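Local coordinates for polar amino acid ABC uptake transporter substrate binding protein (Streptococcus thermophilus LMG 18311, PDB 3HV1), which probably binds a polar amino acid outside the cell membrane and delivers it to an ABC transporter for uptake, at residues 11-17 against 216-222; 53-58 against 228-233; 102-106 against 251-256; 105-109 against 206-211. All coordinates share one frame; numbering follows the deposited sequence.

Interaction 1 of 4, residues 11-17 against 216-222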
# COMPACT_ATOMS: atom_id res chain seq x y z
N LYS A 11 21.94 -11.78 -9.34
CA LYS A 11 21.65 -10.54 -10.04
C LYS A 11 20.28 -10.40 -10.68
O LYS A 11 19.47 -11.33 -10.68
CB LYS A 11 22.73 -10.26 -11.08
CG LYS A 11 23.06 -11.44 -11.98
CD LYS A 11 24.00 -11.01 -13.09
CE LYS A 11 23.37 -9.92 -13.96
NZ LYS A 11 24.28 -9.44 -15.05
N ASP A 12 20.05 -9.21 -11.22
CA ASP A 12 18.81 -8.86 -11.89
C ASP A 12 18.78 -9.59 -13.23
O ASP A 12 19.49 -9.21 -14.16
CB ASP A 12 18.76 -7.35 -12.11
CG ASP A 12 17.42 -6.88 -12.64
OD1 ASP A 12 16.91 -7.49 -13.60
OD2 ASP A 12 16.89 -5.89 -12.10
N GLN A 13 17.94 -10.62 -13.33
CA GLN A 13 17.87 -11.40 -14.55
C GLN A 13 16.78 -11.03 -15.55
O GLN A 13 16.45 -11.85 -16.40
CB GLN A 13 17.71 -12.88 -14.20
CG GLN A 13 18.85 -13.49 -13.42
CD GLN A 13 18.71 -14.99 -13.31
OE1 GLN A 13 18.94 -15.71 -14.27
NE2 GLN A 13 18.31 -15.46 -12.14
N TRP A 14 16.23 -9.83 -15.48
CA TRP A 14 15.19 -9.48 -16.43
C TRP A 14 15.68 -9.73 -17.86
O TRP A 14 14.93 -10.22 -18.70
CB TRP A 14 14.74 -8.02 -16.28
CG TRP A 14 13.63 -7.67 -17.24
CD1 TRP A 14 13.71 -6.80 -18.29
CD2 TRP A 14 12.31 -8.22 -17.27
NE1 TRP A 14 12.52 -6.78 -18.98
CE2 TRP A 14 11.64 -7.64 -18.37
CE3 TRP A 14 11.62 -9.15 -16.48
CZ2 TRP A 14 10.31 -7.95 -18.71
CZ3 TRP A 14 10.30 -9.46 -16.81
CH2 TRP A 14 9.66 -8.87 -17.91
N GLN A 15 16.94 -9.40 -18.11
CA GLN A 15 17.54 -9.61 -19.42
C GLN A 15 17.52 -11.07 -19.84
O GLN A 15 17.29 -11.39 -21.00
CB GLN A 15 18.98 -9.10 -19.42
CG GLN A 15 19.11 -7.67 -19.87
CD GLN A 15 18.86 -7.52 -21.35
OE1 GLN A 15 19.65 -8.01 -22.17
NE2 GLN A 15 17.77 -6.86 -21.71
N THR A 16 17.76 -11.95 -18.88
CA THR A 16 17.77 -13.38 -19.15
C THR A 16 16.35 -13.90 -19.38
O THR A 16 16.10 -14.62 -20.35
CB THR A 16 18.44 -14.14 -17.99
OG1 THR A 16 19.83 -13.80 -17.94
CG2 THR A 16 18.30 -15.64 -18.17
N TYR A 17 15.42 -13.51 -18.52
CA TYR A 17 14.04 -13.96 -18.68
C TYR A 17 13.48 -13.61 -20.06
O TYR A 17 12.87 -14.44 -20.71
CB TYR A 17 13.14 -13.35 -17.60
CG TYR A 17 13.57 -13.63 -16.19
CD1 TYR A 17 13.92 -14.92 -15.78
CD2 TYR A 17 13.63 -12.61 -15.24
CE1 TYR A 17 14.30 -15.18 -14.46
CE2 TYR A 17 14.01 -12.86 -13.93
CZ TYR A 17 14.34 -14.14 -13.54
OH TYR A 17 14.71 -14.37 -12.24
N ARG A 216 13.24 -12.84 -5.85
CA ARG A 216 14.51 -12.55 -5.18
C ARG A 216 14.65 -11.03 -5.10
O ARG A 216 14.24 -10.31 -6.01
CB ARG A 216 15.67 -13.18 -5.96
CG ARG A 216 15.81 -14.69 -5.71
CD ARG A 216 16.96 -15.29 -6.52
NE ARG A 216 16.70 -15.27 -7.95
CZ ARG A 216 15.97 -16.18 -8.59
NH1 ARG A 216 15.42 -17.20 -7.94
NH2 ARG A 216 15.78 -16.07 -9.90
N LYS A 217 15.22 -10.54 -4.00
CA LYS A 217 15.38 -9.10 -3.81
C LYS A 217 16.16 -8.42 -4.92
O LYS A 217 15.94 -7.24 -5.21
CB LYS A 217 16.05 -8.82 -2.46
CG LYS A 217 15.23 -9.24 -1.27
CD LYS A 217 15.89 -8.82 0.03
CE LYS A 217 14.91 -8.85 1.17
NZ LYS A 217 13.80 -7.88 0.93
N VAL A 218 17.08 -9.15 -5.55
CA VAL A 218 17.90 -8.60 -6.63
C VAL A 218 17.11 -8.38 -7.93
O VAL A 218 17.50 -7.56 -8.76
CB VAL A 218 19.09 -9.53 -6.95
CG1 VAL A 218 20.07 -9.54 -5.79
CG2 VAL A 218 18.59 -10.96 -7.24
N ASP A 219 16.01 -9.10 -8.10
CA ASP A 219 15.19 -8.98 -9.30
C ASP A 219 14.25 -7.78 -9.28
O ASP A 219 13.04 -7.92 -9.50
CB ASP A 219 14.38 -10.26 -9.53
CG ASP A 219 15.08 -11.24 -10.44
OD1 ASP A 219 15.72 -10.79 -11.40
OD2 ASP A 219 14.96 -12.46 -10.22
N LYS A 220 14.81 -6.60 -9.03
CA LYS A 220 14.05 -5.36 -8.97
C LYS A 220 13.24 -5.08 -10.22
O LYS A 220 12.10 -4.62 -10.14
CB LYS A 220 15.01 -4.19 -8.73
CG LYS A 220 15.82 -4.31 -7.45
CD LYS A 220 14.92 -4.41 -6.23
CE LYS A 220 15.73 -4.33 -4.95
NZ LYS A 220 16.44 -3.03 -4.85
N THR A 221 13.82 -5.35 -11.39
CA THR A 221 13.15 -5.10 -12.65
C THR A 221 11.96 -6.02 -12.87
O THR A 221 10.92 -5.59 -13.37
CB THR A 221 14.11 -5.25 -13.84
OG1 THR A 221 15.29 -4.47 -13.59
CG2 THR A 221 13.45 -4.77 -15.12
N LEU A 222 12.13 -7.28 -12.51
CA LEU A 222 11.07 -8.26 -12.66
C LEU A 222 9.85 -7.83 -11.87
O LEU A 222 8.72 -7.92 -12.35
CB LEU A 222 11.55 -9.62 -12.17
CG LEU A 222 10.51 -10.72 -12.05
CD1 LEU A 222 9.92 -11.08 -13.41
CD2 LEU A 222 11.17 -11.93 -11.42
O HOH W 1 17.83 -13.58 -9.98
O HOH W 2 14.63 -8.49 -12.48

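Interaction 2 of 4, residues 53-58 against 228-233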
# COMPACT_ATOMS: atom_id res chain seq x y z
N ALA A 53 -0.97 -14.55 -18.08
CA ALA A 53 -1.39 -13.36 -18.81
C ALA A 53 -0.36 -12.25 -18.73
O ALA A 53 -0.09 -11.57 -19.72
CB ALA A 53 -2.73 -12.88 -18.29
N VAL A 54 0.21 -12.06 -17.54
CA VAL A 54 1.22 -11.03 -17.34
C VAL A 54 2.46 -11.33 -18.19
O VAL A 54 2.97 -10.46 -18.89
CB VAL A 54 1.65 -10.94 -15.85
CG1 VAL A 54 2.96 -10.17 -15.71
CG2 VAL A 54 0.56 -10.25 -15.03
N PHE A 55 2.92 -12.57 -18.16
CA PHE A 55 4.12 -12.87 -18.93
C PHE A 55 3.90 -12.99 -20.42
O PHE A 55 4.84 -12.82 -21.20
CB PHE A 55 4.82 -14.08 -18.31
CG PHE A 55 5.46 -13.74 -17.00
CD1 PHE A 55 6.55 -12.88 -16.95
CD2 PHE A 55 4.91 -14.19 -15.80
CE1 PHE A 55 7.08 -12.45 -15.73
CE2 PHE A 55 5.43 -13.77 -14.58
CZ PHE A 55 6.52 -12.90 -14.54
N LYS A 56 2.66 -13.23 -20.83
CA LYS A 56 2.36 -13.30 -22.25
C LYS A 56 2.60 -11.92 -22.85
O LYS A 56 2.95 -11.79 -24.02
CB LYS A 56 0.91 -13.72 -22.46
CG LYS A 56 0.52 -13.95 -23.92
CD LYS A 56 -0.95 -14.33 -24.02
CE LYS A 56 -1.35 -14.69 -25.44
NZ LYS A 56 -2.77 -15.14 -25.52
N LEU A 57 2.42 -10.88 -22.03
CA LEU A 57 2.63 -9.50 -22.48
C LEU A 57 4.07 -9.28 -22.91
O LEU A 57 4.35 -8.45 -23.78
CB LEU A 57 2.36 -8.53 -21.35
CG LEU A 57 0.93 -8.47 -20.81
CD1 LEU A 57 0.89 -7.57 -19.56
CD2 LEU A 57 0.03 -7.94 -21.90
N TYR A 58 4.98 -10.01 -22.28
CA TYR A 58 6.40 -9.86 -22.54
C TYR A 58 6.98 -10.98 -23.39
O TYR A 58 8.19 -11.01 -23.62
CB TYR A 58 7.15 -9.79 -21.21
CG TYR A 58 6.70 -8.63 -20.33
CD1 TYR A 58 7.05 -7.32 -20.64
CD2 TYR A 58 5.92 -8.86 -19.19
CE1 TYR A 58 6.64 -6.25 -19.83
CE2 TYR A 58 5.51 -7.80 -18.38
CZ TYR A 58 5.88 -6.49 -18.70
OH TYR A 58 5.49 -5.45 -17.89
N GLN A 228 3.57 -3.47 -13.57
CA GLN A 228 3.12 -2.83 -14.80
C GLN A 228 2.19 -3.78 -15.55
O GLN A 228 1.23 -3.36 -16.18
CB GLN A 228 4.31 -2.48 -15.69
CG GLN A 228 5.21 -1.38 -15.13
CD GLN A 228 6.45 -1.16 -15.98
OE1 GLN A 228 6.38 -1.09 -17.21
NE2 GLN A 228 7.61 -1.03 -15.33
N GLY A 229 2.51 -5.07 -15.50
CA GLY A 229 1.69 -6.06 -16.17
C GLY A 229 0.27 -6.05 -15.63
O GLY A 229 -0.70 -6.07 -16.40
N PHE A 230 0.13 -6.02 -14.31
CA PHE A 230 -1.20 -5.98 -13.69
C PHE A 230 -1.97 -4.79 -14.23
O PHE A 230 -3.13 -4.90 -14.62
CB PHE A 230 -1.12 -5.82 -12.17
CG PHE A 230 -0.53 -7.00 -11.45
CD1 PHE A 230 -0.64 -8.29 -11.96
CD2 PHE A 230 0.10 -6.82 -10.22
CE1 PHE A 230 -0.14 -9.39 -11.26
CE2 PHE A 230 0.61 -7.92 -9.51
CZ PHE A 230 0.48 -9.20 -10.03
N GLU A 231 -1.32 -3.63 -14.23
CA GLU A 231 -1.96 -2.41 -14.70
C GLU A 231 -2.38 -2.52 -16.15
O GLU A 231 -3.47 -2.09 -16.52
CB GLU A 231 -1.04 -1.21 -14.51
CG GLU A 231 -0.66 -0.94 -13.07
CD GLU A 231 0.11 0.36 -12.92
OE1 GLU A 231 -0.43 1.42 -13.31
OE2 GLU A 231 1.25 0.32 -12.42
N THR A 232 -1.51 -3.08 -16.97
CA THR A 232 -1.80 -3.24 -18.38
C THR A 232 -3.01 -4.14 -18.61
O THR A 232 -3.87 -3.83 -19.43
CB THR A 232 -0.57 -3.81 -19.13
OG1 THR A 232 0.53 -2.91 -18.98
CG2 THR A 232 -0.86 -3.97 -20.60
N LEU A 233 -3.08 -5.25 -17.87
CA LEU A 233 -4.19 -6.19 -18.00
C LEU A 233 -5.50 -5.58 -17.52
O LEU A 233 -6.56 -5.90 -18.05
CB LEU A 233 -3.90 -7.48 -17.21
CG LEU A 233 -2.67 -8.25 -17.68
CD1 LEU A 233 -2.44 -9.46 -16.76
CD2 LEU A 233 -2.89 -8.73 -19.11

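Interaction 3 of 4, residues 102-106 against 251-256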
# COMPACT_ATOMS: atom_id res chain seq x y z
N GLU A 102 3.24 -5.27 -5.86
CA GLU A 102 2.12 -4.63 -5.20
C GLU A 102 1.08 -5.74 -5.06
O GLU A 102 1.15 -6.74 -5.77
CB GLU A 102 1.56 -3.51 -6.09
CG GLU A 102 2.51 -2.36 -6.29
CD GLU A 102 2.99 -1.79 -4.97
OE1 GLU A 102 2.14 -1.57 -4.08
OE2 GLU A 102 4.22 -1.56 -4.82
N PRO A 103 0.11 -5.59 -4.14
CA PRO A 103 -0.91 -6.65 -3.99
C PRO A 103 -1.90 -6.64 -5.15
O PRO A 103 -2.28 -5.57 -5.61
CB PRO A 103 -1.57 -6.30 -2.66
CG PRO A 103 -1.46 -4.79 -2.62
CD PRO A 103 -0.03 -4.57 -3.09
N TYR A 104 -2.31 -7.81 -5.63
CA TYR A 104 -3.25 -7.85 -6.75
C TYR A 104 -4.69 -8.20 -6.31
O TYR A 104 -5.64 -8.04 -7.07
CB TYR A 104 -2.76 -8.82 -7.84
CG TYR A 104 -2.45 -10.23 -7.37
CD1 TYR A 104 -3.44 -11.21 -7.36
CD2 TYR A 104 -1.18 -10.56 -6.90
CE1 TYR A 104 -3.17 -12.51 -6.89
CE2 TYR A 104 -0.90 -11.85 -6.42
CZ TYR A 104 -1.90 -12.81 -6.42
OH TYR A 104 -1.64 -14.07 -5.93
N MSE A 105 -4.85 -8.66 -5.08
CA MSE A 105 -6.18 -8.97 -4.56
C MSE A 105 -6.18 -9.17 -3.06
O MSE A 105 -5.17 -9.53 -2.46
CB MSE A 105 -6.78 -10.20 -5.28
CG MSE A 105 -6.70 -11.54 -4.52
SE MSE A 105 -7.87 -12.93 -5.18
CE MSE A 105 -9.46 -12.51 -4.16
N VAL A 106 -7.33 -8.91 -2.44
CA VAL A 106 -7.45 -9.06 -1.01
C VAL A 106 -8.34 -10.23 -0.65
O VAL A 106 -9.42 -10.41 -1.20
CB VAL A 106 -8.04 -7.80 -0.34
CG1 VAL A 106 -8.27 -8.07 1.15
CG2 VAL A 106 -7.09 -6.64 -0.52
N VAL A 251 -11.77 -8.53 -8.50
CA VAL A 251 -11.02 -8.49 -7.24
C VAL A 251 -9.81 -7.56 -7.24
O VAL A 251 -9.05 -7.53 -6.29
CB VAL A 251 -10.55 -9.90 -6.85
CG1 VAL A 251 -11.74 -10.84 -6.80
CG2 VAL A 251 -9.50 -10.40 -7.84
N ALA A 252 -9.63 -6.80 -8.31
CA ALA A 252 -8.48 -5.91 -8.42
C ALA A 252 -8.35 -4.93 -7.26
O ALA A 252 -9.32 -4.32 -6.83
CB ALA A 252 -8.55 -5.14 -9.73
N THR A 253 -7.12 -4.80 -6.75
CA THR A 253 -6.83 -3.86 -5.68
C THR A 253 -6.69 -2.49 -6.34
O THR A 253 -6.56 -2.40 -7.55
CB THR A 253 -5.50 -4.18 -5.00
OG1 THR A 253 -4.47 -4.24 -6.00
CG2 THR A 253 -5.56 -5.51 -4.24
N ASP A 254 -6.71 -1.44 -5.54
CA ASP A 254 -6.54 -0.11 -6.09
C ASP A 254 -5.20 0.01 -6.83
O ASP A 254 -5.10 0.71 -7.83
CB ASP A 254 -6.65 0.94 -4.99
CG ASP A 254 -8.07 1.11 -4.49
OD1 ASP A 254 -9.01 0.89 -5.29
OD2 ASP A 254 -8.26 1.48 -3.32
N GLN A 255 -4.17 -0.68 -6.34
CA GLN A 255 -2.86 -0.63 -7.00
C GLN A 255 -2.94 -1.18 -8.42
O GLN A 255 -2.40 -0.58 -9.36
CB GLN A 255 -1.81 -1.42 -6.20
CG GLN A 255 -1.42 -0.75 -4.88
CD GLN A 255 -2.16 -1.32 -3.70
OE1 GLN A 255 -3.32 -1.74 -3.81
NE2 GLN A 255 -1.51 -1.32 -2.55
N VAL A 256 -3.62 -2.31 -8.59
CA VAL A 256 -3.78 -2.91 -9.92
C VAL A 256 -4.53 -1.93 -10.82
O VAL A 256 -4.29 -1.88 -12.03
CB VAL A 256 -4.56 -4.25 -9.84
CG1 VAL A 256 -5.09 -4.65 -11.20
CG2 VAL A 256 -3.65 -5.33 -9.30
O HOH W 3 -9.42 -7.55 -3.64

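Interaction 4 of 4, residues 105-109 against 206-211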
# COMPACT_ATOMS: atom_id res chain seq x y z
N MSE A 105 -4.85 -8.66 -5.08
CA MSE A 105 -6.18 -8.97 -4.56
C MSE A 105 -6.18 -9.17 -3.06
O MSE A 105 -5.17 -9.53 -2.46
CB MSE A 105 -6.78 -10.20 -5.28
CG MSE A 105 -6.70 -11.54 -4.52
SE MSE A 105 -7.87 -12.93 -5.18
CE MSE A 105 -9.46 -12.51 -4.16
N VAL A 106 -7.33 -8.91 -2.44
CA VAL A 106 -7.45 -9.06 -1.01
C VAL A 106 -8.34 -10.23 -0.65
O VAL A 106 -9.42 -10.41 -1.20
CB VAL A 106 -8.04 -7.80 -0.34
CG1 VAL A 106 -8.27 -8.07 1.15
CG2 VAL A 106 -7.09 -6.64 -0.52
N ASN A 107 -7.84 -11.05 0.27
CA ASN A 107 -8.62 -12.18 0.74
C ASN A 107 -8.98 -11.87 2.18
O ASN A 107 -8.15 -11.35 2.93
CB ASN A 107 -7.84 -13.48 0.66
CG ASN A 107 -8.64 -14.64 1.18
OD1 ASN A 107 -9.84 -14.76 0.89
ND2 ASN A 107 -8.00 -15.51 1.95
N GLU A 108 -10.21 -12.17 2.55
CA GLU A 108 -10.67 -11.91 3.90
C GLU A 108 -11.90 -12.76 4.14
O GLU A 108 -12.47 -13.31 3.21
CB GLU A 108 -11.04 -10.43 4.05
CG GLU A 108 -12.28 -10.03 3.26
CD GLU A 108 -12.59 -8.55 3.36
OE1 GLU A 108 -12.55 -8.01 4.49
OE2 GLU A 108 -12.87 -7.93 2.32
N GLN A 109 -12.30 -12.87 5.40
CA GLN A 109 -13.49 -13.64 5.73
C GLN A 109 -14.70 -12.87 5.23
O GLN A 109 -14.77 -11.65 5.39
CB GLN A 109 -13.61 -13.81 7.25
CG GLN A 109 -12.49 -14.61 7.86
CD GLN A 109 -12.34 -15.95 7.19
OE1 GLN A 109 -13.29 -16.72 7.08
NE2 GLN A 109 -11.13 -16.25 6.73
N TYR A 206 -13.33 -8.84 9.68
CA TYR A 206 -12.09 -9.35 10.25
C TYR A 206 -10.93 -8.96 9.35
O TYR A 206 -11.06 -8.94 8.12
CB TYR A 206 -12.15 -10.87 10.38
CG TYR A 206 -13.31 -11.38 11.19
CD1 TYR A 206 -13.31 -11.29 12.59
CD2 TYR A 206 -14.41 -11.96 10.57
CE1 TYR A 206 -14.39 -11.77 13.34
CE2 TYR A 206 -15.49 -12.44 11.31
CZ TYR A 206 -15.47 -12.34 12.70
OH TYR A 206 -16.53 -12.84 13.42
N GLU A 207 -9.79 -8.65 9.96
CA GLU A 207 -8.61 -8.25 9.21
C GLU A 207 -8.29 -9.26 8.11
O GLU A 207 -8.32 -10.47 8.33
CB GLU A 207 -7.41 -8.10 10.15
CG GLU A 207 -6.09 -7.84 9.44
CD GLU A 207 -4.98 -7.47 10.41
OE1 GLU A 207 -5.06 -7.87 11.59
OE2 GLU A 207 -4.02 -6.79 9.98
N GLY A 208 -7.98 -8.75 6.93
CA GLY A 208 -7.67 -9.63 5.82
C GLY A 208 -6.20 -9.70 5.49
O GLY A 208 -5.34 -9.23 6.25
N GLU A 209 -5.90 -10.30 4.34
CA GLU A 209 -4.54 -10.44 3.86
C GLU A 209 -4.52 -10.01 2.40
O GLU A 209 -5.55 -10.09 1.72
CB GLU A 209 -4.09 -11.90 3.99
CG GLU A 209 -4.81 -12.86 3.07
CD GLU A 209 -4.56 -14.32 3.43
OE1 GLU A 209 -3.43 -14.66 3.82
OE2 GLU A 209 -5.51 -15.12 3.32
N SER A 210 -3.38 -9.53 1.93
CA SER A 210 -3.26 -9.11 0.54
C SER A 210 -2.29 -10.03 -0.20
O SER A 210 -1.15 -10.21 0.22
CB SER A 210 -2.77 -7.66 0.47
OG SER A 210 -3.68 -6.78 1.10
N PHE A 211 -2.76 -10.62 -1.30
CA PHE A 211 -1.93 -11.50 -2.10
C PHE A 211 -1.00 -10.68 -2.97
O PHE A 211 -1.41 -9.70 -3.59
CB PHE A 211 -2.78 -12.41 -3.00
CG PHE A 211 -3.63 -13.40 -2.25
CD1 PHE A 211 -3.23 -13.90 -1.02
CD2 PHE A 211 -4.80 -13.89 -2.82
CE1 PHE A 211 -3.98 -14.88 -0.36
CE2 PHE A 211 -5.56 -14.86 -2.17
CZ PHE A 211 -5.15 -15.36 -0.94
O HOH W 4 -13.50 -10.05 7.12
O HOH W 5 -10.55 -11.78 7.30

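Interaction 1 of 4, residues 11-17 against 216-222
D12 and D219 tie the start of one helix to the start of the other, D12 through OD2 alone and D219 through both carboxylate oxygens. D12 OD2 accepts from T221 OG1 at 2.6 Å and from T221 N at 3.2 Å, the two donors approaching from opposite faces of the carboxylate. D12 OD1 meanwhile receives W14 N, an Asx turn that leads the chain into its helix. Aspartate suits the place because its short side chain, with CG anti to the backbone N (chi1 -173°), carries both oxygens to these donors. D219 reaches back with both oxygens: OD1 takes Q13 N at 2.9 Å and OD2 takes the hydroxyl of Y17 at 2.8 Å. The two OD1 atoms lie 4.1 Å apart, and a water that donates to D219 OD1, and weakly to D12 OD1, probably eases their repulsion.

Beside these bonds the packing is close and apolar. T221 CG2 lies 3.6 Å from W14 CG, and L222 sets CD1 at the edge of the W14 ring, 3.8 Å from CZ3, and CD2 near Y17 CE2. On the outer side matters are looser: V218 CG2 only rests against K11 O, while K11 and K220 are exposed.

Inward, R216 is held by the carbonyls of L76 and I81 and by a salt bridge to D82. The contact thus joins helix 14-20 to the turn between strand 209-215 and helix 220-236.

Interaction 2 of 4, residues 53-58 against 228-233
The Y58 ring points its hydroxyl at helix 220-236, where OH lies 3.9 Å from Q228 CB, the ring standing 80° from the plane of the Q228 amide. L57 CB sits over one face of that ring, towards its rim, and W14 meets the ring edge-to-face. A phenol is apt here: the ring packs, while the hydroxyl finds its polar partner in the carbonyl of K225, one turn earlier in the helix. The second flat group, F230, is approached obliquely by V54 CG2, which stands 3.8 Å from its CD1.

V54 is the hub of the apolar part. With chi1 at 164°, CG2 lies beside the backbone N and reaches L233 CD1 at 3.6 Å as well as the phenylalanine; the valine and leucine side chains cross at about a right angle. L233 CD1 also meets A53 CB at 3.8 Å, and its other branch, CD2, faces L57 CD1. L57 CD1 lies against the backbone as well, 3.8 Å from G229 CA. Because G229 has no side chain, the backbones approach to 5.1 Å between V54 CA and G229 CA. T232, at the exposed margin, turns OG1 back to Q228 O at 2.9 Å, so its polar group is served within its own helix and its carbon side faces L57.

The end of helix 46-56, with the residues just after it, thus packs on helix 220-236, consistent with two helices of one alpha/beta lobe of the type II periplasmic-binding-protein fold.

Interaction 3 of 4, residues 102-106 against 251-256
T253 OG1 donates a short hydrogen bond of 2.6 Å to P103 O, reaching it from 33° off the carbonyl plane. T253 OG1 in turn accepts a weak bond from V256 N, so the hydroxyl both fastens the tail to residues 102-106 and helps shape the bend of the tail itself. V256 CG2 sits close by, 3.6 Å from Y104 CA. Threonine also offers a methyl: with chi1 at 54° placing OG1 between the backbone N and the carbonyl carbon, CG2 is turned onto the backbone of the other segment, 3.5 Å from Y104 C.

On one flank the Q255 amide lies across the P103 ring, NE2 coming within 3.5 Å of CG. The apolar CG and CD of the proline ring give the amide a carbon surface to rest on, and Q255 CG rests beside E102 OE1. On the other flank V251 CG2 touches CB of M105, a selenomethionine, at 3.7 Å, while the selenomethionine side chain, bent at chi3, brings CE to V251 as well. A water carries the polar link at this end, taking V106 N at 2.8 Å and donating to V251 O at 2.7 Å.

The tail that follows helix 238-247 is in this way laid along the beginning of strand 105-114. V256 also packs on F230 and Y234 of helix 220-236, V251 on F46 of helix 46-56, and P103 and Y104 on strand 209-215.

Interaction 4 of 4, residues 105-109 against 206-211
N107 and E209 face each other as a hydrogen-bonded pair in an antiparallel beta ladder, at what is probably the hinge between the two lobes of a periplasmic-binding-protein fold. From N107 the side chain leaves with CG anti to the backbone N (chi1 179°). CB lies 3.7 Å from F211 CZ, approaching the ring obliquely; CG follows, near the same ring atom. At the tip ND2 donates to E209 OE2 at 2.9 Å, on the anti lone pair of that oxygen and close to the amide plane, with amide and carboxylate nearly coplanar. Asparagine fits because it can give and take at once: ND2 also reaches D182 OD1, and OD1 accepts from V184 N.

The backbones of the pair are joined by N107 N to E209 O and E209 N to N107 O, both 2.9 Å. F211 fills the same face of the sheet, its CD2 3.5 Å from M105 CG, and the selenium lies at the ring edge in a Met-aromatic contact, 5.2 Å from the centroid. Beyond G208 direct pairing gives way to water, although Q109 CB still packs on Y206 CD2. One water accepts from Q109 N and can donate to E207 O, at 2.8 Å in each case.

Overall arrangement
The four contacts follow one another along the molecule, from the N-terminal helix to the crossing between lobes. Interactions 1 and 2 share helix 220-236, with centres about 16 Å apart, and touch where W14 CH2 meets Y58 CG at 3.8 Å. F230 then hands interaction 2 on to interaction 3, its CZ lying 3.8 Å from Y104 CD2. Interactions 3 and 4 share M105 and V106 and have centres about 11 Å apart; Y104 N and F211 O, 2.9 Å apart, probably form a hydrogen bond between them. Interaction 1, about 28 Å from interaction 4 between centres, probably lies far from the cleft between the lobes, where relatives bind their amino acid, whereas interaction 4 probably borders it.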